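Local coordinates for protease Do-like 8, chloroplastic (Arabidopsis thaliana, PDB 4IC6), which probably acts as a serine endopeptidase of the chloroplast thylakoid, with a trypsin-like protease domain followed by a PDZ domain, at residues G69-W72 / Y77-T80; L242-Q247 / S252-A257. The protein carries 1 engineered substitution. One frame throughout, in Å; residues are numbered along the deposited sequence.

How the interactions relate
Interactions 1 and 2 share helix 238-251: the hairpin packs on one side of it, and the linker on another. Interaction 1, 69-72 with 77-80, is a buried beta hairpin inside the first barrel of the protease domain, and backbone hydrogen bonds between neighbouring strands carry it. Interaction 2, 242-247 with 252-257, lies at the surface, where the helix closing the protease domain gives way to the linker toward the PDZ domain; apolar side chains do most of the work there, and its one backbone bond is weak. Within the helix, Val-245 packs on Trp-72 and Val-79 of the hairpin, while Ile-244 and Gln-247 receive the linker.

Interaction 1: residues G69-W72 / Y77-T80; sequences GVVW and YIVT
Val-70 and Val-79 face each other as an antiparallel hydrogen-bonded pair, and their backbones exchange both bonds. Val-70 N donates a hydrogen bond to Val-79 O at 2.8 Å, and Val-79 N donates one to Val-70 O at 2.9 Å, the second nearly straight at 173°. Val-70 O takes a further CA-H...O contact from Ile-78 CA at 3.5 Å. Beyond the next, non-hydrogen-bonded pair, Val-71 with Ile-78, Trp-72 N reaches Tyr-77 O at 2.8 Å, its donor tilted 20° from the carbonyl plane, and so ties the strand ends beside the turn.

Other backbone groups serve the neighbouring strands: Gly-69 bonds to Val-43, Ile-78 to Leu-130 and Thr-80 to Ala-128. Val-71 bonds to Ser-41 and, in a loop, Ile-142, while Tyr-77 N has a weak bond to Asp-73 OD1. The hydroxyl OG1 of Thr-80 is hydrogen-bonded to Ser-68 O.

Side chains fill in around this frame. Val-79 CG2 lies 3.7 Å from Trp-72 CB and comes obliquely against the indole, whereas Tyr-77 CB sits at the ring edge, near its plane. The methyls Val-71 CG2 and Ile-78 CD1 lie 4.3 Å apart. The hairpin forms the second and third strands of the first barrel of the chymotrypsin-like fold. Its chemistry implies a division of labour: with these main-chain groups paired, the valines and Ile-78 can be buried, while the partly exposed aromatics pack on helix 238-251, Trp-72 on Val-241 and Val-245, Tyr-77 on Ile-249.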
ATOM      1  N   GLY A  69       0.631 -25.023  20.345  1.00 36.73           N
ATOM      2  CA  GLY A  69       1.745 -25.467  21.153  1.00 36.80           C
ATOM      3  C   GLY A  69       1.830 -26.973  21.067  1.00 34.91           C
ATOM      4  O   GLY A  69       1.042 -27.618  20.377  1.00 35.23           O
ATOM      5  N   VAL A  70       2.775 -27.543  21.796  1.00 31.23           N
ATOM      6  CA  VAL A  70       3.025 -28.963  21.707  1.00 30.57           C
ATOM      7  C   VAL A  70       3.144 -29.543  23.133  1.00 36.25           C
ATOM      8  O   VAL A  70       3.827 -28.969  23.971  1.00 38.71           O
ATOM      9  CB  VAL A  70       4.321 -29.181  20.910  1.00 39.34           C
ATOM     10  CG1 VAL A  70       5.026 -30.432  21.359  1.00 48.58           C
ATOM     11  CG2 VAL A  70       4.019 -29.211  19.413  1.00 37.04           C
ATOM     12  N   VAL A  71       2.454 -30.648  23.405  1.00 35.39           N
ATOM     13  CA  VAL A  71       2.619 -31.348  24.686  1.00 35.06           C
ATOM     14  C   VAL A  71       4.025 -31.941  24.759  1.00 39.68           C
ATOM     15  O   VAL A  71       4.370 -32.856  23.993  1.00 43.35           O
ATOM     16  CB  VAL A  71       1.609 -32.468  24.842  1.00 42.85           C
ATOM     17  CG1 VAL A  71       1.854 -33.210  26.176  1.00 45.14           C
ATOM     18  CG2 VAL A  71       0.174 -31.916  24.784  1.00 41.63           C
ATOM     19  N   TRP A  72       4.844 -31.401  25.654  1.00 38.18           N
ATOM     20  CA  TRP A  72       6.258 -31.780  25.733  1.00 38.80           C
ATOM     21  C   TRP A  72       6.457 -33.085  26.506  1.00 43.05           C
ATOM     22  O   TRP A  72       7.263 -33.928  26.118  1.00 41.13           O
ATOM     23  CB  TRP A  72       7.070 -30.660  26.384  1.00 40.35           C
ATOM     24  CG  TRP A  72       8.555 -30.879  26.362  1.00 42.57           C
ATOM     25  CD1 TRP A  72       9.378 -31.072  27.438  1.00 45.14           C
ATOM     26  CD2 TRP A  72       9.393 -30.934  25.203  1.00 43.09           C
ATOM     27  NE1 TRP A  72      10.680 -31.232  27.015  1.00 46.01           N
ATOM     28  CE2 TRP A  72      10.713 -31.155  25.647  1.00 45.41           C
ATOM     29  CE3 TRP A  72       9.152 -30.824  23.829  1.00 39.78           C
ATOM     30  CZ2 TRP A  72      11.794 -31.264  24.762  1.00 43.87           C
ATOM     31  CZ3 TRP A  72      10.225 -30.924  22.955  1.00 41.41           C
ATOM     32  CH2 TRP A  72      11.527 -31.141  23.425  1.00 42.00           C
ATOM     33  N   TYR A  77       4.035 -30.167  30.764  1.00 48.33           N
ATOM     34  CA  TYR A  77       4.864 -29.135  30.146  1.00 47.03           C
ATOM     35  C   TYR A  77       4.451 -28.918  28.694  1.00 46.10           C
ATOM     36  O   TYR A  77       4.336 -29.868  27.927  1.00 48.99           O
ATOM     37  CB  TYR A  77       6.353 -29.464  30.274  1.00 44.84           C
ATOM     38  CG  TYR A  77       6.853 -29.306  31.694  1.00 48.91           C
ATOM     39  CD1 TYR A  77       6.954 -28.049  32.278  1.00 51.59           C
ATOM     40  CD2 TYR A  77       7.201 -30.412  32.460  1.00 54.01           C
ATOM     41  CE1 TYR A  77       7.396 -27.896  33.591  1.00 53.33           C
ATOM     42  CE2 TYR A  77       7.650 -30.271  33.771  1.00 56.55           C
ATOM     43  CZ  TYR A  77       7.748 -29.010  34.330  1.00 56.33           C
ATOM     44  OH  TYR A  77       8.191 -28.864  35.628  1.00 59.88           O
ATOM     45  N   ILE A  78       4.221 -27.657  28.340  1.00 46.07           N
ATOM     46  CA  ILE A  78       3.741 -27.275  27.018  1.00 42.24           C
ATOM     47  C   ILE A  78       4.782 -26.392  26.359  1.00 40.26           C
ATOM     48  O   ILE A  78       5.257 -25.451  26.981  1.00 37.47           O
ATOM     49  CB  ILE A  78       2.438 -26.449  27.112  1.00 43.52           C
ATOM     50  CG1 ILE A  78       1.358 -27.223  27.867  1.00 41.01           C
ATOM     51  CG2 ILE A  78       1.962 -26.049  25.711  1.00 45.73           C
ATOM     52  CD1 ILE A  78       1.097 -28.605  27.305  1.00 44.22           C
ATOM     53  N   VAL A  79       5.133 -26.685  25.106  1.00 36.78           N
ATOM     54  CA  VAL A  79       6.108 -25.868  24.386  1.00 35.41           C
ATOM     55  C   VAL A  79       5.440 -25.070  23.267  1.00 34.36           C
ATOM     56  O   VAL A  79       4.590 -25.603  22.537  1.00 36.63           O
ATOM     57  CB  VAL A  79       7.241 -26.730  23.797  1.00 40.58           C
ATOM     58  CG1 VAL A  79       8.167 -25.891  22.890  1.00 39.16           C
ATOM     59  CG2 VAL A  79       8.032 -27.374  24.904  1.00 37.19           C
ATOM     60  N   THR A  80       5.803 -23.792  23.150  1.00 31.95           N
ATOM     61  CA  THR A  80       5.241 -22.919  22.112  1.00 36.97           C
ATOM     62  C   THR A  80       6.240 -21.824  21.744  1.00 37.57           C
ATOM     63  O   THR A  80       7.340 -21.774  22.300  1.00 37.95           O
ATOM     64  CB  THR A  80       3.921 -22.270  22.597  1.00 35.03           C
ATOM     65  OG1 THR A  80       3.228 -21.661  21.496  1.00 35.22           O
ATOM     66  CG2 THR A  80       4.208 -21.219  23.668  1.00 34.31           C
TER

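Interaction 2: residues L242-Q247 / S252-A257; sequences LKIVPQ and SKVLRA
The C-terminal helix of the protease domain, 238-251, and the linker that doubles back along it toward the PDZ domain meet through Val-254, whose CG2 faces Ile-244 and the base of Gln-247 while CG1 faces the end of Gln-247. Val-254 CG2 touches Ile-244 CG2 at 3.9 Å, the two side chains crossing at about a right angle. Val-254 CG1, anti to the backbone N (chi1 179°), is directed to the amide end of Gln-247, which lies obliquely across it; Gln-247 CB packs 4.1 Å from Val-254 CG2.

Where the helix ends, Ser-252 is the first residue to leave helical geometry. Its positive phi (78°) turns the chain back, and Ser-252 N makes a weak hydrogen bond of 3.5 Å to Gln-247 O. This reversal brings the extended residues that follow alongside the last turns of the helix, at the junction between the protease and PDZ domains of this HtrA-family protein.

Further along, Val-254 CG1 lies 3.9 Å above the guanidinium plane of Arg-256, over its centre, while Ile-244 CD1 approaches obliquely, 3.7 Å from Arg-256 NH1. That nitrogen also forms a salt bridge with Asp-122 on the protease barrel. Replacing Val-254 with a glycine would probably open a gap between the linker and Ile-244 and Gln-247, and take away the methyl that covers one face of the Arg-256 guanidinium. Asp-122 itself touches both Ile-244 and Val-254, so strand 111-122 borders the same cluster.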
ATOM      1  N   LEU A 242      15.266 -28.978  21.867  1.00 39.54           N
ATOM      2  CA  LEU A 242      15.776 -29.974  22.801  1.00 41.18           C
ATOM      3  C   LEU A 242      16.766 -29.367  23.784  1.00 44.49           C
ATOM      4  O   LEU A 242      16.907 -29.831  24.917  1.00 47.78           O
ATOM      5  CB  LEU A 242      16.454 -31.107  22.038  1.00 42.14           C
ATOM      6  CG  LEU A 242      15.523 -32.216  21.570  1.00 42.51           C
ATOM      7  CD1 LEU A 242      16.275 -33.172  20.657  1.00 45.87           C
ATOM      8  CD2 LEU A 242      14.976 -32.944  22.796  1.00 44.91           C
ATOM      9  N   LYS A 243      17.446 -28.316  23.352  1.00 44.02           N
ATOM     10  CA  LYS A 243      18.465 -27.697  24.190  1.00 47.70           C
ATOM     11  C   LYS A 243      17.850 -26.648  25.102  1.00 43.66           C
ATOM     12  O   LYS A 243      18.209 -26.546  26.271  1.00 46.53           O
ATOM     13  CB  LYS A 243      19.557 -27.077  23.308  1.00 50.83           C
ATOM     14  CG  LYS A 243      20.380 -25.969  23.960  1.00 60.06           C
ATOM     15  CD  LYS A 243      21.544 -26.512  24.789  1.00 67.47           C
ATOM     16  CE  LYS A 243      22.446 -25.382  25.297  1.00 67.92           C
ATOM     17  NZ  LYS A 243      23.632 -25.907  26.032  1.00 69.19           N
ATOM     18  N   ILE A 244      16.910 -25.877  24.567  1.00 36.24           N
ATOM     19  CA  ILE A 244      16.340 -24.738  25.291  1.00 40.25           C
ATOM     20  C   ILE A 244      15.284 -25.131  26.331  1.00 41.96           C
ATOM     21  O   ILE A 244      15.255 -24.600  27.444  1.00 43.17           O
ATOM     22  CB  ILE A 244      15.714 -23.718  24.305  1.00 37.74           C
ATOM     23  CG1 ILE A 244      16.776 -23.230  23.311  1.00 37.96           C
ATOM     24  CG2 ILE A 244      15.075 -22.558  25.058  1.00 36.36           C
ATOM     25  CD1 ILE A 244      17.945 -22.494  23.971  1.00 39.38           C
ATOM     26  N   VAL A 245      14.414 -26.063  25.966  1.00 42.54           N
ATOM     27  CA  VAL A 245      13.295 -26.407  26.830  1.00 42.24           C
ATOM     28  C   VAL A 245      13.721 -26.871  28.236  1.00 44.28           C
ATOM     29  O   VAL A 245      13.228 -26.339  29.236  1.00 47.39           O
ATOM     30  CB  VAL A 245      12.333 -27.417  26.161  1.00 41.31           C
ATOM     31  CG1 VAL A 245      11.342 -27.976  27.184  1.00 42.95           C
ATOM     32  CG2 VAL A 245      11.574 -26.740  25.032  1.00 39.84           C
ATOM     33  N   PRO A 246      14.649 -27.842  28.328  1.00 44.43           N
ATOM     34  CA  PRO A 246      15.034 -28.310  29.669  1.00 49.54           C
ATOM     35  C   PRO A 246      15.617 -27.206  30.548  1.00 50.80           C
ATOM     36  O   PRO A 246      15.442 -27.244  31.778  1.00 51.94           O
ATOM     37  CB  PRO A 246      16.097 -29.373  29.383  1.00 50.16           C
ATOM     38  CG  PRO A 246      15.828 -29.807  27.983  1.00 47.98           C
ATOM     39  CD  PRO A 246      15.329 -28.596  27.266  1.00 46.11           C
ATOM     40  N   GLN A 247      16.311 -26.250  29.929  1.00 49.17           N
ATOM     41  CA  GLN A 247      16.839 -25.082  30.646  1.00 46.56           C
ATOM     42  C   GLN A 247      15.700 -24.204  31.165  1.00 48.39           C
ATOM     43  O   GLN A 247      15.724 -23.752  32.311  1.00 54.46           O
ATOM     44  CB  GLN A 247      17.769 -24.254  29.738  1.00 49.59           C
ATOM     45  CG  GLN A 247      18.998 -25.005  29.230  1.00 49.27           C
ATOM     46  CD  GLN A 247      19.981 -24.103  28.498  1.00 53.14           C
ATOM     47  OE1 GLN A 247      20.088 -24.144  27.266  1.00 51.41           O
ATOM     48  NE2 GLN A 247      20.709 -23.287  29.253  1.00 55.63           N
ATOM     49  N   SER A 252      13.972 -21.461  34.207  1.00 48.92           N
ATOM     50  CA  SER A 252      13.024 -20.422  33.789  1.00 52.37           C
ATOM     51  C   SER A 252      13.620 -19.458  32.762  1.00 52.86           C
ATOM     52  O   SER A 252      12.905 -18.624  32.202  1.00 54.85           O
ATOM     53  CB  SER A 252      12.452 -19.639  34.984  1.00 59.60           C
ATOM     54  OG  SER A 252      13.245 -18.495  35.271  1.00 62.66           O
ATOM     55  N   LYS A 253      14.916 -19.576  32.496  1.00 50.13           N
ATOM     56  CA  LYS A 253      15.550 -18.722  31.488  1.00 49.34           C
ATOM     57  C   LYS A 253      16.811 -19.371  30.952  1.00 43.11           C
ATOM     58  O   LYS A 253      17.325 -20.318  31.542  1.00 44.32           O
ATOM     59  CB  LYS A 253      15.885 -17.343  32.074  1.00 55.06           C
ATOM     60  CG  LYS A 253      16.960 -17.374  33.159  1.00 56.31           C
ATOM     61  CD  LYS A 253      17.278 -15.987  33.713  1.00 59.71           C
ATOM     62  CE  LYS A 253      16.230 -15.547  34.738  1.00 66.05           C
ATOM     63  NZ  LYS A 253      16.735 -14.517  35.707  1.00 70.08           N
ATOM     64  N   VAL A 254      17.323 -18.858  29.843  1.00 37.26           N
ATOM     65  CA  VAL A 254      18.605 -19.343  29.359  1.00 42.98           C
ATOM     66  C   VAL A 254      19.727 -18.339  29.594  1.00 42.80           C
ATOM     67  O   VAL A 254      19.665 -17.209  29.116  1.00 46.65           O
ATOM     68  CB  VAL A 254      18.540 -19.690  27.866  1.00 43.22           C
ATOM     69  CG1 VAL A 254      19.902 -20.188  27.369  1.00 44.21           C
ATOM     70  CG2 VAL A 254      17.448 -20.719  27.624  1.00 41.81           C
ATOM     71  N   LEU A 255      20.754 -18.757  30.329  1.00 39.06           N
ATOM     72  CA  LEU A 255      21.966 -17.953  30.489  1.00 40.32           C
ATOM     73  C   LEU A 255      22.941 -18.252  29.354  1.00 41.82           C
ATOM     74  O   LEU A 255      23.288 -19.408  29.139  1.00 43.35           O
ATOM     75  CB  LEU A 255      22.636 -18.261  31.836  1.00 46.51           C
ATOM     76  CG  LEU A 255      23.858 -17.400  32.159  1.00 51.22           C
ATOM     77  CD1 LEU A 255      23.467 -15.923  32.167  1.00 54.75           C
ATOM     78  CD2 LEU A 255      24.529 -17.788  33.489  1.00 50.27           C
ATOM     79  N   ARG A 256      23.381 -17.226  28.625  1.00 43.98           N
ATOM     80  CA  ARG A 256      24.309 -17.418  27.501  1.00 44.93           C
ATOM     81  C   ARG A 256      25.610 -16.645  27.699  1.00 46.23           C
ATOM     82  O   ARG A 256      25.580 -15.464  28.040  1.00 46.15           O
ATOM     83  CB  ARG A 256      23.686 -16.948  26.185  1.00 45.67           C
ATOM     84  CG  ARG A 256      22.538 -17.789  25.687  1.00 47.75           C
ATOM     85  CD  ARG A 256      22.034 -17.286  24.346  1.00 46.04           C
ATOM     86  NE  ARG A 256      20.989 -18.162  23.826  1.00 46.58           N
ATOM     87  CZ  ARG A 256      19.700 -18.043  24.121  1.00 41.31           C
ATOM     88  NH1 ARG A 256      18.817 -18.885  23.600  1.00 41.09           N
ATOM     89  NH2 ARG A 256      19.296 -17.080  24.929  1.00 39.53           N
ATOM     90  N   ALA A 257      26.744 -17.308  27.486  1.00 42.86           N
ATOM     91  CA  ALA A 257      28.030 -16.632  27.518  1.00 44.05           C
ATOM     92  C   ALA A 257      28.301 -16.231  26.085  1.00 38.44           C
ATOM     93  O   ALA A 257      27.977 -16.969  25.165  1.00 40.05           O
ATOM     94  CB  ALA A 257      29.129 -17.551  28.011  1.00 46.62           C
TER